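Local coordinates for outer membrane protein TP0453 (Treponema pallidum, PDB 3K8G) that alters membrane permeability at acidic pH and might be involved in ligand transport at the outer membrane, at residues Gly13-Gly16 against Val21-Tyr24; Asp109-Ala114 against Lys132-Leu137. All blocks are in the same frame, centred on the assembly; numbering follows the deposited sequence.

Interaction 1: residues Gly13-Gly16 against Val21-Tyr24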
ATOM      1  N   GLY A  13      -3.701  -9.746   8.040  1.00  9.36           N
ATOM      2  CA  GLY A  13      -3.054 -11.014   8.441  1.00 10.46           C
ATOM      3  C   GLY A  13      -2.632 -11.828   7.239  1.00  8.93           C
ATOM      4  O   GLY A  13      -1.723 -12.649   7.339  1.00 11.22           O
ATOM      5  N   VAL A  14      -3.283 -11.592   6.095  1.00 10.11           N
ATOM      6  CA  VAL A  14      -2.931 -12.310   4.855  1.00 11.21           C
ATOM      7  C   VAL A  14      -1.702 -11.727   4.151  1.00 10.46           C
ATOM      8  O   VAL A  14      -0.830 -12.474   3.690  1.00 11.00           O
ATOM      9  CB  VAL A  14      -4.114 -12.375   3.834  1.00 12.19           C
ATOM     10  CG1 VAL A  14      -3.663 -13.098   2.518  1.00 10.08           C
ATOM     11  CG2 VAL A  14      -5.359 -13.038   4.432  1.00 10.68           C
ATOM     12  N   VAL A  15      -1.601 -10.399   4.051  1.00 11.37           N
ATOM     13  CA  VAL A  15      -0.395  -9.810   3.432  1.00 11.06           C
ATOM     14  C   VAL A  15       0.858 -10.059   4.311  1.00 12.46           C
ATOM     15  O   VAL A  15       1.977 -10.116   3.807  1.00 12.55           O
ATOM     16  CB  VAL A  15      -0.557  -8.310   3.039  1.00 10.41           C
ATOM     17  CG1 VAL A  15      -1.755  -8.173   2.042  1.00 11.77           C
ATOM     18  CG2 VAL A  15      -0.793  -7.411   4.283  1.00 10.89           C
ATOM     19  N   GLY A  16       0.662 -10.196   5.614  1.00 12.83           N
ATOM     20  CA  GLY A  16       1.720 -10.692   6.492  1.00 10.62           C
ATOM     21  C   GLY A  16       2.315  -9.682   7.433  1.00 11.45           C
ATOM     22  O   GLY A  16       2.285  -8.485   7.184  1.00 11.03           O
ATOM     23  N   VAL A  21       6.486  -1.321   5.011  1.00  8.02           N
ATOM     24  CA  VAL A  21       5.383  -0.351   4.730  1.00 10.80           C
ATOM     25  C   VAL A  21       4.068  -1.112   4.620  1.00 11.63           C
ATOM     26  O   VAL A  21       4.045  -2.169   3.984  1.00 10.01           O
ATOM     27  CB  VAL A  21       5.579   0.423   3.390  1.00 10.49           C
ATOM     28  CG1 VAL A  21       4.418   1.401   3.126  1.00  9.80           C
ATOM     29  CG2 VAL A  21       6.937   1.166   3.371  1.00  8.68           C
ATOM     30  N   TYR A  22       3.009  -0.615   5.289  1.00  6.32           N
ATOM     31  CA  TYR A  22       1.677  -1.161   5.102  1.00  7.12           C
ATOM     32  C   TYR A  22       0.877  -0.092   4.383  1.00  6.92           C
ATOM     33  O   TYR A  22       1.069   1.102   4.653  1.00  7.58           O
ATOM     34  CB  TYR A  22       1.004  -1.517   6.452  1.00  7.27           C
ATOM     35  CG  TYR A  22       1.582  -2.804   7.000  1.00  8.60           C
ATOM     36  CD1 TYR A  22       1.122  -4.060   6.543  1.00  7.56           C
ATOM     37  CD2 TYR A  22       2.617  -2.760   7.945  1.00  8.83           C
ATOM     38  CE1 TYR A  22       1.689  -5.264   7.056  1.00 10.10           C
ATOM     39  CE2 TYR A  22       3.211  -3.983   8.442  1.00 11.01           C
ATOM     40  CZ  TYR A  22       2.726  -5.190   7.995  1.00 11.57           C
ATOM     41  OH  TYR A  22       3.333  -6.335   8.437  1.00  9.90           O
ATOM     42  N   LEU A  23      -0.023  -0.528   3.489  1.00  8.72           N
ATOM     43  CA  LEU A  23      -0.792   0.398   2.658  1.00  9.73           C
ATOM     44  C   LEU A  23      -2.252  -0.023   2.616  1.00 10.04           C
ATOM     45  O   LEU A  23      -2.580  -1.203   2.633  1.00  8.66           O
ATOM     46  CB  LEU A  23      -0.261   0.418   1.210  1.00 12.02           C
ATOM     47  CG  LEU A  23       1.239   0.652   1.007  1.00 15.36           C
ATOM     48  CD1 LEU A  23       2.008  -0.718   1.076  1.00 15.06           C
ATOM     49  CD2 LEU A  23       1.483   1.340  -0.369  1.00 17.20           C
ATOM     50  N   TYR A  24      -3.147   0.954   2.586  1.00  9.97           N
ATOM     51  CA  TYR A  24      -4.529   0.647   2.342  1.00 10.61           C
ATOM     52  C   TYR A  24      -5.096   1.704   1.370  1.00 13.10           C
ATOM     53  O   TYR A  24      -4.991   2.907   1.628  1.00  9.56           O
ATOM     54  CB  TYR A  24      -5.292   0.649   3.678  1.00 10.89           C
ATOM     55  CG  TYR A  24      -6.777   0.649   3.479  1.00 10.03           C
ATOM     56  CD1 TYR A  24      -7.452  -0.505   3.117  1.00 14.41           C
ATOM     57  CD2 TYR A  24      -7.510   1.827   3.657  1.00 12.82           C
ATOM     58  CE1 TYR A  24      -8.872  -0.484   2.918  1.00 13.32           C
ATOM     59  CE2 TYR A  24      -8.916   1.869   3.453  1.00 15.32           C
ATOM     60  CZ  TYR A  24      -9.576   0.713   3.110  1.00 17.71           C
ATOM     61  OH  TYR A  24     -10.945   0.781   2.935  1.00 17.83           O
TER
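The phenol of Y22 reaches back from the strand to the carbonyl of G16, closing the short connection between helix 11-15 and strand 21-26 in the U-shaped half-barrel of antiparallel strands. These two residues contribute most of the buried surface, and V15 adds a smaller apolar patch. The backbones stay well apart: the CA atoms of V15 and Y22 are 9.0 Å from each other, and the tyrosine side chain spans the gap. Its CG lies anti to the carbonyl carbon (chi1 -76°), which sends the ring off the strand to the helix end. A60, P143 and F149 also pack against the Y22 side chain. G16, the first residue beyond the helix, has positive phi and so breaks the helical course. The hydroxyl sits between two backbone groups, accepting from the amide N of A19 and donating to G16 O, and thereby ties both to the strand from inside a buried setting. V15 points its CB toward the strand and comes up to the edge of the ring, with CG2 4.3 Å from Y22 CE1. Y22 OH meets a lone pair of G16 O in the carbonyl plane at 2.7 Å, with a C=O...OH angle of 132°.

Interaction 2: residues Asp109-Ala114 against Lys132-Leu137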
ATOM      1  N   ASP A 109       2.670 -12.767  -9.442  1.00 18.96           N
ATOM      2  CA  ASP A 109       1.839 -13.933  -9.199  1.00 15.76           C
ATOM      3  C   ASP A 109       0.464 -13.498  -8.694  1.00 17.29           C
ATOM      4  O   ASP A 109       0.346 -12.552  -7.922  1.00 15.08           O
ATOM      5  CB  ASP A 109       2.550 -14.871  -8.229  1.00 17.58           C
ATOM      6  CG  ASP A 109       3.980 -15.183  -8.693  1.00 22.04           C
ATOM      7  OD1 ASP A 109       4.163 -15.431  -9.926  1.00 31.01           O
ATOM      8  OD2 ASP A 109       4.919 -15.099  -7.880  1.00 18.30           O
ATOM      9  N   VAL A 110      -0.576 -14.167  -9.165  1.00 15.36           N
ATOM     10  CA  VAL A 110      -1.934 -13.764  -8.852  1.00 14.36           C
ATOM     11  C   VAL A 110      -2.751 -14.998  -8.572  1.00 16.06           C
ATOM     12  O   VAL A 110      -2.652 -16.017  -9.294  1.00 16.95           O
ATOM     13  CB  VAL A 110      -2.606 -12.919  -9.973  1.00 16.11           C
ATOM     14  CG1 VAL A 110      -4.024 -12.457  -9.545  1.00 14.04           C
ATOM     15  CG2 VAL A 110      -1.747 -11.720 -10.387  1.00 13.59           C
ATOM     16  N   SER A 111      -3.591 -14.884  -7.552  1.00 15.35           N
ATOM     17  CA  SER A 111      -4.594 -15.884  -7.263  1.00 17.86           C
ATOM     18  C   SER A 111      -5.907 -15.214  -6.994  1.00 18.75           C
ATOM     19  O   SER A 111      -5.943 -14.103  -6.452  1.00 16.44           O
ATOM     20  CB  SER A 111      -4.224 -16.657  -5.975  1.00 18.64           C
ATOM     21  OG  SER A 111      -5.049 -17.800  -5.947  1.00 28.14           O
ATOM     22  N   ILE A 112      -7.002 -15.887  -7.343  1.00 17.46           N
ATOM     23  CA  ILE A 112      -8.334 -15.415  -6.981  1.00 19.25           C
ATOM     24  C   ILE A 112      -8.947 -16.558  -6.172  1.00 21.55           C
ATOM     25  O   ILE A 112      -9.678 -17.392  -6.713  1.00 21.48           O
ATOM     26  CB  ILE A 112      -9.238 -15.079  -8.212  1.00 21.52           C
ATOM     27  CG1 ILE A 112      -8.512 -14.211  -9.251  1.00 21.82           C
ATOM     28  CG2 ILE A 112     -10.553 -14.421  -7.755  1.00 21.12           C
ATOM     29  CD1 ILE A 112      -8.187 -12.839  -8.796  1.00 24.79           C
ATOM     30  N   PRO A 113      -8.630 -16.623  -4.875  1.00 21.86           N
ATOM     31  CA  PRO A 113      -8.968 -17.855  -4.152  1.00 24.09           C
ATOM     32  C   PRO A 113     -10.448 -18.008  -3.797  1.00 26.35           C
ATOM     33  O   PRO A 113     -10.837 -19.065  -3.301  1.00 28.33           O
ATOM     34  CB  PRO A 113      -8.087 -17.802  -2.896  1.00 23.30           C
ATOM     35  CG  PRO A 113      -7.646 -16.396  -2.764  1.00 22.77           C
ATOM     36  CD  PRO A 113      -7.887 -15.656  -4.046  1.00 23.13           C
ATOM     37  N   ALA A 114     -11.250 -16.973  -4.058  1.00 25.55           N
ATOM     38  CA  ALA A 114     -12.705 -17.006  -3.857  1.00 25.09           C
ATOM     39  C   ALA A 114     -13.285 -15.833  -4.621  1.00 24.35           C
ATOM     40  O   ALA A 114     -12.564 -14.903  -4.932  1.00 21.88           O
ATOM     41  CB  ALA A 114     -13.084 -16.947  -2.365  1.00 25.56           C
ATOM     42  N   LYS A 132       2.274 -19.935   0.209  1.00 12.42           N
ATOM     43  CA  LYS A 132       2.564 -19.486   1.568  1.00 11.16           C
ATOM     44  C   LYS A 132       1.659 -18.317   1.978  1.00 11.45           C
ATOM     45  O   LYS A 132       1.143 -18.292   3.115  1.00 10.78           O
ATOM     46  CB  LYS A 132       4.050 -19.151   1.750  1.00 10.79           C
ATOM     47  CG  LYS A 132       4.409 -18.757   3.157  1.00 14.07           C
ATOM     48  CD  LYS A 132       5.945 -18.700   3.352  1.00 20.48           C
ATOM     49  CE  LYS A 132       6.253 -18.435   4.830  1.00 24.32           C
ATOM     50  NZ  LYS A 132       7.599 -17.857   4.971  1.00 31.83           N
ATOM     51  N   MET A 133       1.476 -17.358   1.066  1.00 10.14           N
ATOM     52  CA  MET A 133       0.496 -16.277   1.314  1.00 10.77           C
ATOM     53  C   MET A 133      -0.907 -16.819   1.524  1.00 10.81           C
ATOM     54  O   MET A 133      -1.591 -16.428   2.490  1.00 11.13           O
ATOM     55  CB  MET A 133       0.469 -15.291   0.182  1.00  9.49           C
ATOM     56  CG  MET A 133      -0.512 -14.145   0.435  1.00  8.92           C
ATOM     57  SD  MET A 133      -0.233 -12.839  -0.774  1.00 14.95           S
ATOM     58  CE  MET A 133      -1.577 -11.679  -0.251  1.00 10.96           C
ATOM     59  N   LEU A 134      -1.324 -17.734   0.645  1.00 10.02           N
ATOM     60  CA  LEU A 134      -2.656 -18.346   0.765  1.00 13.83           C
ATOM     61  C   LEU A 134      -2.860 -19.123   2.060  1.00 13.19           C
ATOM     62  O   LEU A 134      -3.974 -19.165   2.573  1.00 13.61           O
ATOM     63  CB  LEU A 134      -3.008 -19.218  -0.458  1.00 12.64           C
ATOM     64  CG  LEU A 134      -3.146 -18.434  -1.759  1.00 15.66           C
ATOM     65  CD1 LEU A 134      -3.434 -19.382  -2.921  1.00 17.03           C
ATOM     66  CD2 LEU A 134      -4.229 -17.327  -1.671  1.00 23.92           C
ATOM     67  N   SER A 135      -1.794 -19.715   2.610  1.00 13.69           N
ATOM     68  CA  SER A 135      -1.911 -20.431   3.894  1.00 11.58           C
ATOM     69  C   SER A 135      -2.380 -19.497   5.052  1.00 11.68           C
ATOM     70  O   SER A 135      -2.925 -19.965   6.076  1.00  9.12           O
ATOM     71  CB  SER A 135      -0.598 -21.089   4.296  1.00 11.44           C
ATOM     72  OG  SER A 135       0.330 -20.115   4.747  1.00 11.89           O
ATOM     73  N   ARG A 136      -2.159 -18.194   4.873  1.00  8.79           N
ATOM     74  CA  ARG A 136      -2.568 -17.199   5.860  1.00 10.58           C
ATOM     75  C   ARG A 136      -4.076 -16.881   5.787  1.00 10.48           C
ATOM     76  O   ARG A 136      -4.604 -16.165   6.632  1.00 11.43           O
ATOM     77  CB  ARG A 136      -1.678 -15.950   5.795  1.00  9.36           C
ATOM     78  CG  ARG A 136      -0.192 -16.280   6.218  1.00 11.24           C
ATOM     79  CD  ARG A 136       0.661 -14.999   6.528  1.00  6.56           C
ATOM     80  NE  ARG A 136       0.801 -14.203   5.318  1.00 13.24           N
ATOM     81  CZ  ARG A 136       1.827 -14.323   4.461  1.00 13.08           C
ATOM     82  NH1 ARG A 136       2.800 -15.198   4.732  1.00 11.40           N
ATOM     83  NH2 ARG A 136       1.881 -13.544   3.363  1.00  5.47           N
ATOM     84  N   LEU A 137      -4.750 -17.407   4.776  1.00 14.52           N
ATOM     85  CA  LEU A 137      -6.228 -17.433   4.772  1.00 15.61           C
ATOM     86  C   LEU A 137      -6.777 -18.304   5.880  1.00 17.56           C
ATOM     87  O   LEU A 137      -7.904 -18.049   6.364  1.00 20.02           O
ATOM     88  CB  LEU A 137      -6.784 -17.904   3.404  1.00 14.73           C
ATOM     89  CG  LEU A 137      -6.501 -16.992   2.192  1.00 15.59           C
ATOM     90  CD1 LEU A 137      -6.879 -17.724   0.906  1.00 18.05           C
ATOM     91  CD2 LEU A 137      -7.236 -15.652   2.280  1.00 17.96           C
TER
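The pyrrolidine ring of P113 turns its CB-CG side to two leucines of the 132-137 segment: L134 CD2 lies 3.7 Å from P113 CG, and L137 CD1 is 4.0 Å from the same atom. The flat group here, the guanidinium of R136, faces back onto its own segment, with M133 CA 3.6 Å above one face and displaced toward the rim; a salt bridge to E128 helps fix its rotation. The two leucines come at the proline from different directions, L134 obliquely and L137 at about a right angle. Their three-residue spacing puts both on the same side of the segment. In this way the apolar side of the helix that starts at residue 130, probably an amphipathic one, packs over one of the antiparallel strands of the half-barrel, strand 108-114. The two methyls of L134 are divided between P113 and S111. While CD2 rests on the proline, CD1 lies against S111, 3.8 Å from its OG, a hydroxyl that also makes a weak hydrogen bond to T101 O on the neighbouring strand. On the solvent side of the helix, S135 OG donates to K132 O at 2.6 Å, tilted 22° from the carbonyl plane.

Overall arrangement
Interaction 1 is completed along the chain before interaction 2 begins, and their centres are about 14 Å apart. Each joins a short helix to a strand: 11-15 to 21-26, and 130-135 to 108-114. Strands 54-62, 67-74 and 117-123 lie between these two in the antiparallel order of the half-barrel. The segments 13-16 and 132-137 meet directly, R136 NE making a probable hydrogen bond to V14 O at 2.9 Å, with M133 also packing against V14. R69 of strand 67-74 bonds V15 O from the strand side. The N-terminal helix and the helix at 130-135 are thus joined to one another as well as to their strands. Neither is among the helices that move when the hydrophobic cavity opens.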